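Local coordinates for uncharacterized protein SAV2460 (Streptomyces avermitilis, PDB 2QNG), which is of unknown function but binds calcium ions through a TerD domain, as expected of the CAPAB/TerDEXZ family, at residues K32-V37 with G136-E141; G65-V70 with F189-G194. All coordinates share one frame; numbering follows the deposited sequence. Where two conformers were deposited one is given.

Contact 1 (K32-V37 with G136-E141); sequences KVELAV and GLRMRE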
ATOM      1  N   LYS A  32     -13.902   4.200  -4.962  1.00 13.12           N
ATOM      2  CA  LYS A  32     -13.475   3.953  -3.587  1.00 13.27           C
ATOM      3  C   LYS A  32     -12.830   2.588  -3.569  1.00 13.00           C
ATOM      4  O   LYS A  32     -13.386   1.626  -4.117  1.00 15.38           O
ATOM      5  CB  LYS A  32     -14.679   3.940  -2.657  1.00 14.83           C
ATOM      6  CG  LYS A  32     -14.339   3.799  -1.192  1.00 15.57           C
ATOM      7  CD  LYS A  32     -15.572   3.978  -0.342  1.00 19.63           C
ATOM      8  CE  LYS A  32     -15.293   3.613   1.093  1.00 22.28           C
ATOM      9  NZ  LYS A  32     -16.516   3.705   1.934  1.00 26.41           N
ATOM     10  N   VAL A  33     -11.676   2.501  -2.913  1.00 10.13           N
ATOM     11  CA  VAL A  33     -10.865   1.275  -2.887  1.00 10.57           C
ATOM     12  C   VAL A  33     -10.582   0.918  -1.434  1.00  9.62           C
ATOM     13  O   VAL A  33     -10.347   1.796  -0.598  1.00  9.83           O
ATOM     14  CB  VAL A  33      -9.506   1.488  -3.642  1.00 12.50           C
ATOM     15  CG1 VAL A  33      -8.516   0.330  -3.502  1.00 14.50           C
ATOM     16  CG2 VAL A  33      -9.782   1.758  -5.099  1.00 15.76           C
ATOM     17  N   GLU A  34     -10.586  -0.376  -1.160  1.00  9.43           N
ATOM     18  CA  GLU A  34     -10.094  -0.880   0.113  1.00 10.78           C
ATOM     19  C   GLU A  34      -8.906  -1.767  -0.195  1.00  9.46           C
ATOM     20  O   GLU A  34      -9.014  -2.648  -1.035  1.00 10.86           O
ATOM     21  CB  GLU A  34     -11.190  -1.683   0.806  1.00 11.70           C
ATOM     22  CG  GLU A  34     -10.881  -2.303   2.187  1.00 16.51           C
ATOM     23  CD  GLU A  34     -11.763  -3.552   2.449  1.00 17.51           C
ATOM     24  OE1 GLU A  34     -13.011  -3.351   2.408  1.00 23.86           O
ATOM     25  OE2 GLU A  34     -11.215  -4.698   2.621  1.00 22.79           O
ATOM     26  N   LEU A  35      -7.773  -1.519   0.459  1.00  8.46           N
ATOM     27  CA  LEU A  35      -6.627  -2.414   0.346  1.00  8.85           C
ATOM     28  C   LEU A  35      -6.472  -3.118   1.699  1.00  8.23           C
ATOM     29  O   LEU A  35      -6.331  -2.457   2.716  1.00  8.26           O
ATOM     30  CB  LEU A  35      -5.369  -1.599   0.013  1.00 10.30           C
ATOM     31  CG  LEU A  35      -4.032  -2.343   0.074  1.00 12.03           C
ATOM     32  CD1 LEU A  35      -3.925  -3.657  -0.710  1.00 12.89           C
ATOM     33  CD2 LEU A  35      -2.930  -1.395  -0.376  1.00 13.25           C
ATOM     34  N   ALA A  36      -6.495  -4.451   1.702  1.00  7.31           N
ATOM     35  CA  ALA A  36      -6.349  -5.204   2.945  1.00  7.70           C
ATOM     36  C   ALA A  36      -5.125  -6.103   2.858  1.00  7.75           C
ATOM     37  O   ALA A  36      -4.845  -6.639   1.783  1.00  8.23           O
ATOM     38  CB  ALA A  36      -7.603  -6.044   3.171  1.00  8.93           C
ATOM     39  N   VAL A  37      -4.412  -6.251   3.983  1.00  7.98           N
ATOM     40  CA  VAL A  37      -3.188  -7.059   4.022  1.00  8.36           C
ATOM     41  C   VAL A  37      -3.266  -7.959   5.244  1.00  8.44           C
ATOM     42  O   VAL A  37      -3.748  -7.539   6.301  1.00  7.87           O
ATOM     43  CB  VAL A  37      -1.946  -6.136   4.046  1.00  8.56           C
ATOM     44  CG1 VAL A  37      -0.642  -6.937   4.156  1.00  9.68           C
ATOM     45  CG2 VAL A  37      -1.933  -5.302   2.780  1.00 10.87           C
ATOM     46  N   GLY A 136      -0.607 -11.871   2.433  1.00  9.74           N
ATOM     47  CA  GLY A 136      -1.629 -11.787   1.390  1.00  9.63           C
ATOM     48  C   GLY A 136      -2.160 -10.388   1.317  1.00  8.86           C
ATOM     49  O   GLY A 136      -2.144  -9.651   2.322  1.00  9.26           O
ATOM     50  N   LEU A 137      -2.658 -10.035   0.136  1.00  8.45           N
ATOM     51  CA  LEU A 137      -3.346  -8.764  -0.025  1.00  9.14           C
ATOM     52  C   LEU A 137      -4.600  -8.944  -0.856  1.00  9.10           C
ATOM     53  O   LEU A 137      -4.665  -9.827  -1.714  1.00  9.46           O
ATOM     54  CB  LEU A 137      -2.415  -7.708  -0.658  1.00 10.90           C
ATOM     55  CG  LEU A 137      -2.061  -7.846  -2.130  1.00 11.07           C
ATOM     56  CD1 LEU A 137      -3.105  -7.154  -3.037  1.00 12.35           C
ATOM     57  CD2 LEU A 137      -0.696  -7.247  -2.375  1.00 13.75           C
ATOM     58  N   ARG A 138      -5.553  -8.043  -0.649  1.00  8.83           N
ATOM     59  CA  ARG A 138      -6.756  -7.960  -1.476  1.00  9.97           C
ATOM     60  C   ARG A 138      -7.096  -6.499  -1.670  1.00 10.09           C
ATOM     61  O   ARG A 138      -7.099  -5.735  -0.718  1.00 11.02           O
ATOM     62  CB  ARG A 138      -7.946  -8.663  -0.794  1.00 10.43           C
ATOM     63  CG  ARG A 138      -9.228  -8.704  -1.636  1.00 11.69           C
ATOM     64  CD  ARG A 138     -10.403  -9.247  -0.807  1.00 13.39           C
ATOM     65  NE  ARG A 138     -10.757  -8.349   0.304  1.00 16.24           N
ATOM     66  CZ  ARG A 138     -11.704  -8.632   1.203  1.00 17.36           C
ATOM     67  NH1 ARG A 138     -12.359  -9.774   1.109  1.00 18.43           N
ATOM     68  NH2 ARG A 138     -11.985  -7.785   2.182  1.00 20.65           N
HETATM   69  N   MSE A 139      -7.424  -6.150  -2.894  1.00 10.36           N
HETATM   70  CA  MSE A 139      -7.927  -4.816  -3.170  0.50 11.95           C
HETATM   71  C   MSE A 139      -9.298  -4.942  -3.780  1.00 11.06           C
HETATM   72  O   MSE A 139      -9.507  -5.776  -4.653  1.00 11.44           O
HETATM   73  CB  MSE A 139      -7.017  -4.054  -4.118  0.50 12.96           C
HETATM   74  CG  MSE A 139      -6.017  -3.208  -3.403  0.50 14.58           C
HETATM   75 SE   MSE A 139      -4.856  -2.232  -4.596  0.50 20.07          SE
HETATM   76  CE  MSE A 139      -3.953  -3.768  -5.346  0.50 17.73           C
ATOM     77  N   ARG A 140     -10.222  -4.113  -3.288  1.00 10.29           N
ATOM     78  CA  ARG A 140     -11.546  -4.129  -3.873  0.50 11.48           C
ATOM     79  C   ARG A 140     -12.183  -2.751  -3.940  1.00 11.70           C
ATOM     80  O   ARG A 140     -11.743  -1.787  -3.289  1.00 12.00           O
ATOM     81  CB  ARG A 140     -12.448  -5.099  -3.139  0.50 12.71           C
ATOM     82  CG  ARG A 140     -12.714  -4.678  -1.742  0.50 13.62           C
ATOM     83  CD  ARG A 140     -13.613  -5.668  -1.074  0.50 15.06           C
ATOM     84  NE  ARG A 140     -14.005  -5.209   0.250  0.50 15.73           N
ATOM     85  CZ  ARG A 140     -14.867  -5.858   1.029  0.50 17.10           C
ATOM     86  NH1 ARG A 140     -15.411  -7.001   0.617  0.50 18.60           N
ATOM     87  NH2 ARG A 140     -15.177  -5.366   2.218  0.50 19.29           N
ATOM     88  N   GLU A 141     -13.166  -2.670  -4.833  1.00 11.53           N
ATOM     89  CA  GLU A 141     -14.027  -1.507  -4.919  1.00 14.06           C
ATOM     90  C   GLU A 141     -15.407  -1.963  -4.532  1.00 14.74           C
ATOM     91  O   GLU A 141     -15.999  -2.784  -5.235  1.00 14.55           O
ATOM     92  CB  GLU A 141     -14.116  -0.903  -6.296  1.00 15.65           C
ATOM     93  CG  GLU A 141     -15.248   0.148  -6.212  1.00 18.87           C
ATOM     94  CD  GLU A 141     -15.258   1.151  -7.280  1.00 21.93           C
ATOM     95  OE1 GLU A 141     -14.970   0.781  -8.437  1.00 25.55           O
ATOM     96  OE2 GLU A 141     -15.620   2.291  -6.925  1.00 21.63           O
TER
HETATM   97  O   HOH W   1      -9.905  -5.582   0.262  1.00 15.61           O
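The carboxylate of Glu34 meets the guanidinium groups of Arg138 and Arg140, each at an edge. Glu34 OE2 and a water lie in the plane of the Arg138 group, while the CD methylene of Arg140 sits over one of its faces, toward the rim. The Arg140 group has Arg138 NH2 over the centre of one face, 3.6 Å above the plane, and Glu34 OE1 at its edge. Arg140 approaches side-on: in the conformer given, NE and NH2 both donate to OE1, each at 3.0 Å, NH2 using the syn lone pair and NE coming from above the carboxylate plane. Arg138 NH2 reaches the other oxygen, Glu34 OE2, at 3.2 Å on its syn side, with carboxylate and guanidinium planes 60° apart. Bonds to both oxygens limit rotation of the carboxylate, which probably offsets the charge of the two neighbouring guanidinium groups; a water within hydrogen-bonding distance of OE2 and Arg138 O accepts from Arg138 NE. Glu34 extends to them with CG anti to its backbone N (chi1 -179°). An alanine here would probably leave both arginines without their counter-charge and their side chains less fixed.

Beneath this network the backbones pair through Glu34 with Arg140 and Ala36 with Arg138; Ala36 N to Arg138 O is 2.8 Å. On the other face Leu35 CD1 lies against Met139 CG, and Val37 CG2 lies 4.2 Å from Leu137 CB. Ile53 and Val162 of the facing sheet touch Leu35. At the far end Glu141 OE2 accepts from Lys32 N at 3.2 Å and also from Arg31 N. Two antiparallel neighbours, 33-40 and 135-141, thus put a salt-bridge network on one face and apolar side chains on the other, toward the facing sheet, the amphipathic pattern of a β-sandwich sheet.

Contact 2 (G65-V70 with F189-G194); sequences GKPAYV and FARVMG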
ATOM      1  N   GLY A  65       6.709  11.853  -9.570  1.00 20.44           N
ATOM      2  CA  GLY A  65       7.740  12.559  -8.822  1.00 19.85           C
ATOM      3  C   GLY A  65       7.584  12.579  -7.317  1.00 17.99           C
ATOM      4  O   GLY A  65       7.374  11.525  -6.707  1.00 19.24           O
ATOM      5  N   LYS A  66       7.730  13.769  -6.723  1.00 16.98           N
ATOM      6  CA  LYS A  66       7.704  13.889  -5.251  1.00 16.32           C
ATOM      7  C   LYS A  66       6.280  13.682  -4.727  1.00 14.82           C
ATOM      8  O   LYS A  66       5.361  14.373  -5.166  1.00 14.80           O
ATOM      9  CB  LYS A  66       8.213  15.258  -4.784  1.00 16.81           C
ATOM     10  CG  LYS A  66       8.302  15.417  -3.237  1.00 17.25           C
ATOM     11  CD  LYS A  66       8.973  16.731  -2.782  1.00 18.57           C
ATOM     12  CE  LYS A  66       8.916  16.878  -1.239  1.00 21.33           C
ATOM     13  NZ  LYS A  66       9.808  17.958  -0.664  1.00 22.19           N
ATOM     14  N   PRO A  67       6.087  12.749  -3.773  1.00 14.04           N
ATOM     15  CA  PRO A  67       4.733  12.603  -3.233  1.00 13.20           C
ATOM     16  C   PRO A  67       4.200  13.924  -2.687  1.00 13.55           C
ATOM     17  O   PRO A  67       4.963  14.656  -2.040  1.00 14.22           O
ATOM     18  CB  PRO A  67       4.926  11.578  -2.103  1.00 14.55           C
ATOM     19  CG  PRO A  67       6.119  10.782  -2.552  1.00 15.35           C
ATOM     20  CD  PRO A  67       7.031  11.797  -3.163  1.00 14.48           C
ATOM     21  N   ALA A  68       2.923  14.244  -2.965  1.00 12.23           N
ATOM     22  CA  ALA A  68       2.303  15.393  -2.332  1.00 12.99           C
ATOM     23  C   ALA A  68       2.150  15.142  -0.840  1.00 12.17           C
ATOM     24  O   ALA A  68       2.434  16.017  -0.012  1.00 13.68           O
ATOM     25  CB  ALA A  68       0.964  15.740  -2.984  1.00 12.91           C
ATOM     26  N   TYR A  69       1.726  13.918  -0.496  1.00 11.28           N
ATOM     27  CA  TYR A  69       1.707  13.465   0.887  1.00 11.51           C
ATOM     28  C   TYR A  69       1.629  11.962   0.885  1.00 10.97           C
ATOM     29  O   TYR A  69       1.321  11.335  -0.134  1.00 10.48           O
ATOM     30  CB  TYR A  69       0.555  14.082   1.712  1.00 12.08           C
ATOM     31  CG  TYR A  69      -0.843  13.798   1.216  1.00 12.51           C
ATOM     32  CD1 TYR A  69      -1.487  12.585   1.510  1.00 12.28           C
ATOM     33  CD2 TYR A  69      -1.526  14.736   0.454  1.00 13.40           C
ATOM     34  CE1 TYR A  69      -2.790  12.334   1.073  1.00 13.42           C
ATOM     35  CE2 TYR A  69      -2.827  14.478   0.004  1.00 14.67           C
ATOM     36  CZ  TYR A  69      -3.444  13.294   0.321  1.00 13.53           C
ATOM     37  OH  TYR A  69      -4.731  13.015  -0.092  1.00 17.01           O
ATOM     38  N   VAL A  70       1.966  11.403   2.035  1.00 10.92           N
ATOM     39  CA  VAL A  70       1.819   9.974   2.244  1.00 11.44           C
ATOM     40  C   VAL A  70       0.952   9.681   3.466  1.00 10.92           C
ATOM     41  O   VAL A  70       0.896  10.483   4.414  1.00 12.10           O
ATOM     42  CB  VAL A  70       3.188   9.257   2.408  1.00 13.76           C
ATOM     43  CG1 VAL A  70       4.083   9.496   1.200  1.00 15.23           C
ATOM     44  CG2 VAL A  70       3.884   9.690   3.648  1.00 14.62           C
ATOM     45  N   PHE A 189      11.345   3.996   1.209  1.00 11.25           N
ATOM     46  CA  PHE A 189      10.286   3.562   0.314  1.00 10.97           C
ATOM     47  C   PHE A 189       9.231   4.650   0.144  1.00 11.77           C
ATOM     48  O   PHE A 189       8.791   4.920  -0.982  1.00 12.33           O
ATOM     49  CB  PHE A 189       9.641   2.293   0.859  1.00 10.86           C
ATOM     50  CG  PHE A 189       8.511   1.784   0.019  1.00 10.45           C
ATOM     51  CD1 PHE A 189       8.755   1.116  -1.169  1.00 10.71           C
ATOM     52  CD2 PHE A 189       7.200   1.961   0.429  1.00 11.32           C
ATOM     53  CE1 PHE A 189       7.698   0.639  -1.938  1.00  9.58           C
ATOM     54  CE2 PHE A 189       6.149   1.449  -0.325  1.00 11.05           C
ATOM     55  CZ  PHE A 189       6.401   0.777  -1.484  1.00 10.60           C
ATOM     56  N   ALA A 190       8.824   5.275   1.250  1.00 12.05           N
ATOM     57  CA  ALA A 190       7.779   6.295   1.181  1.00 13.39           C
ATOM     58  C   ALA A 190       8.153   7.459   0.283  1.00 13.47           C
ATOM     59  O   ALA A 190       7.286   8.123  -0.280  1.00 15.39           O
ATOM     60  CB  ALA A 190       7.369   6.783   2.566  1.00 13.89           C
ATOM     61  N   ARG A 191       9.457   7.706   0.130  1.00 12.39           N
ATOM     62  CA  ARG A 191       9.902   8.839  -0.681  1.00 12.67           C
ATOM     63  C   ARG A 191      10.027   8.480  -2.149  1.00 12.74           C
ATOM     64  O   ARG A 191       9.950   9.365  -3.010  1.00 13.98           O
ATOM     65  CB  ARG A 191      11.258   9.383  -0.203  1.00 12.42           C
ATOM     66  CG  ARG A 191      11.329   9.782   1.258  1.00 15.61           C
ATOM     67  CD  ARG A 191      10.245  10.734   1.707  1.00 19.07           C
ATOM     68  NE  ARG A 191      10.124  11.940   0.893  1.00 19.85           N
ATOM     69  CZ  ARG A 191       8.996  12.646   0.759  1.00 19.89           C
ATOM     70  NH1 ARG A 191       7.895  12.275   1.412  1.00 22.44           N
ATOM     71  NH2 ARG A 191       8.982  13.732  -0.004  1.00 19.31           N
ATOM     72  N   VAL A 192      10.270   7.196  -2.436  1.00 11.55           N
ATOM     73  CA  VAL A 192      10.602   6.768  -3.806  1.00 11.79           C
ATOM     74  C   VAL A 192       9.510   5.944  -4.480  1.00 11.46           C
ATOM     75  O   VAL A 192       9.613   5.615  -5.670  1.00 11.90           O
ATOM     76  CB  VAL A 192      11.973   6.031  -3.876  1.00 11.87           C
ATOM     77  CG1 VAL A 192      13.079   6.924  -3.346  1.00 12.84           C
ATOM     78  CG2 VAL A 192      11.928   4.678  -3.128  1.00 12.06           C
HETATM   79  N   MSE A 193       8.446   5.631  -3.732  1.00 11.00           N
HETATM   80  CA  MSE A 193       7.431   4.706  -4.246  1.00 11.76           C
HETATM   81  C   MSE A 193       6.645   5.201  -5.471  1.00 12.10           C
HETATM   82  O   MSE A 193       5.935   4.414  -6.105  1.00 12.35           O
HETATM   83  CB  MSE A 193       6.437   4.287  -3.133  1.00 11.13           C
HETATM   84  CG  MSE A 193       5.640   5.461  -2.573  1.00 11.84           C
HETATM   85 SE   MSE A 193       4.617   5.012  -0.985  1.00 16.12          SE
HETATM   86  CE  MSE A 193       3.340   3.819  -1.841  1.00 11.42           C
ATOM     87  N   GLY A 194       6.754   6.481  -5.801  1.00 12.30           N
ATOM     88  CA  GLY A 194       6.094   7.013  -6.982  1.00 13.50           C
ATOM     89  C   GLY A 194       6.812   6.824  -8.304  1.00 14.34           C
ATOM     90  O   GLY A 194       6.250   7.158  -9.349  1.00 14.85           O
TER
HETATM   91  O   HOH W   2       8.141   8.860  -5.177  1.00 17.91           O
HETATM   92  O   HOH W   3       6.285  14.882   0.316  1.00 26.82           O
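The C-terminal helix 186-192 of the TerD domain packs here against edge strand 69-71 and the loop that leads into it, through Pro67 of the loop and Val70 of the strand on one side and Ala190 and Arg191 on the other. Pro67 CG rests 3.7 Å from Ala190 O, and its CD lies 3.8 Å from Arg191 O, so the proline ring is set against the carbonyls of Ala190 and Arg191. Val70 CG1 reaches the same Ala190 O at 3.8 Å; this carbonyl is buried by the contact and has no polar partner in the model.

Arg191 points its CB away from the loop, but bends at chi2 and chi3 (-52° and -53°) fold its guanidinium back over it. Pro67 CD lies over one face of that group, whereas Lys66 CE approaches its edge, 3.4 Å from Arg191 NH2. The two basic chains run side by side, and the proximity of Lys66 NZ to Arg191 NH2 probably costs some electrostatic energy, although both side chains lie at the surface.

The strand edges a five-stranded antiparallel sheet, and the helix follows that sheet's last strand, 173-182; Pro67 also touches Phe58 of the neighbouring strand. No direct hydrogen bond joins the two segments, and water carries the polar link. One water donates to Gly65 O and to Arg191 O and accepts from Gly194 N at 2.8 Å, bridging Gly65 to the backbone at Arg191 and Gly194. A second, in the guanidinium plane of Arg191, accepts from NH2 at 2.9 Å and donates to Pro67 O at 2.7 Å.

Overall arrangement
The two contacts lie on opposite sides of the chain's centre, about 20 Å apart between centres, and share no strand or helix. Contact 1 is partly buried and joins neighbouring strands of one sheet; contact 2 is a surface contact that joins the C-terminal helix to the loop and edge strand 69-71 of the other sheet. Regular backbone pairing and a salt-bridge network of opposite charges hold the first, whereas water bridges, apolar touches and two like charges mark the second. Strand 51-59 relates them: Ile53 faces Leu35 of contact 1, while Ala56 and Phe58 back Val70 and Pro67 of contact 2. Contact 1 also lies nearer to bound calcium, with the Val37 side chain about 8 Å from an ion.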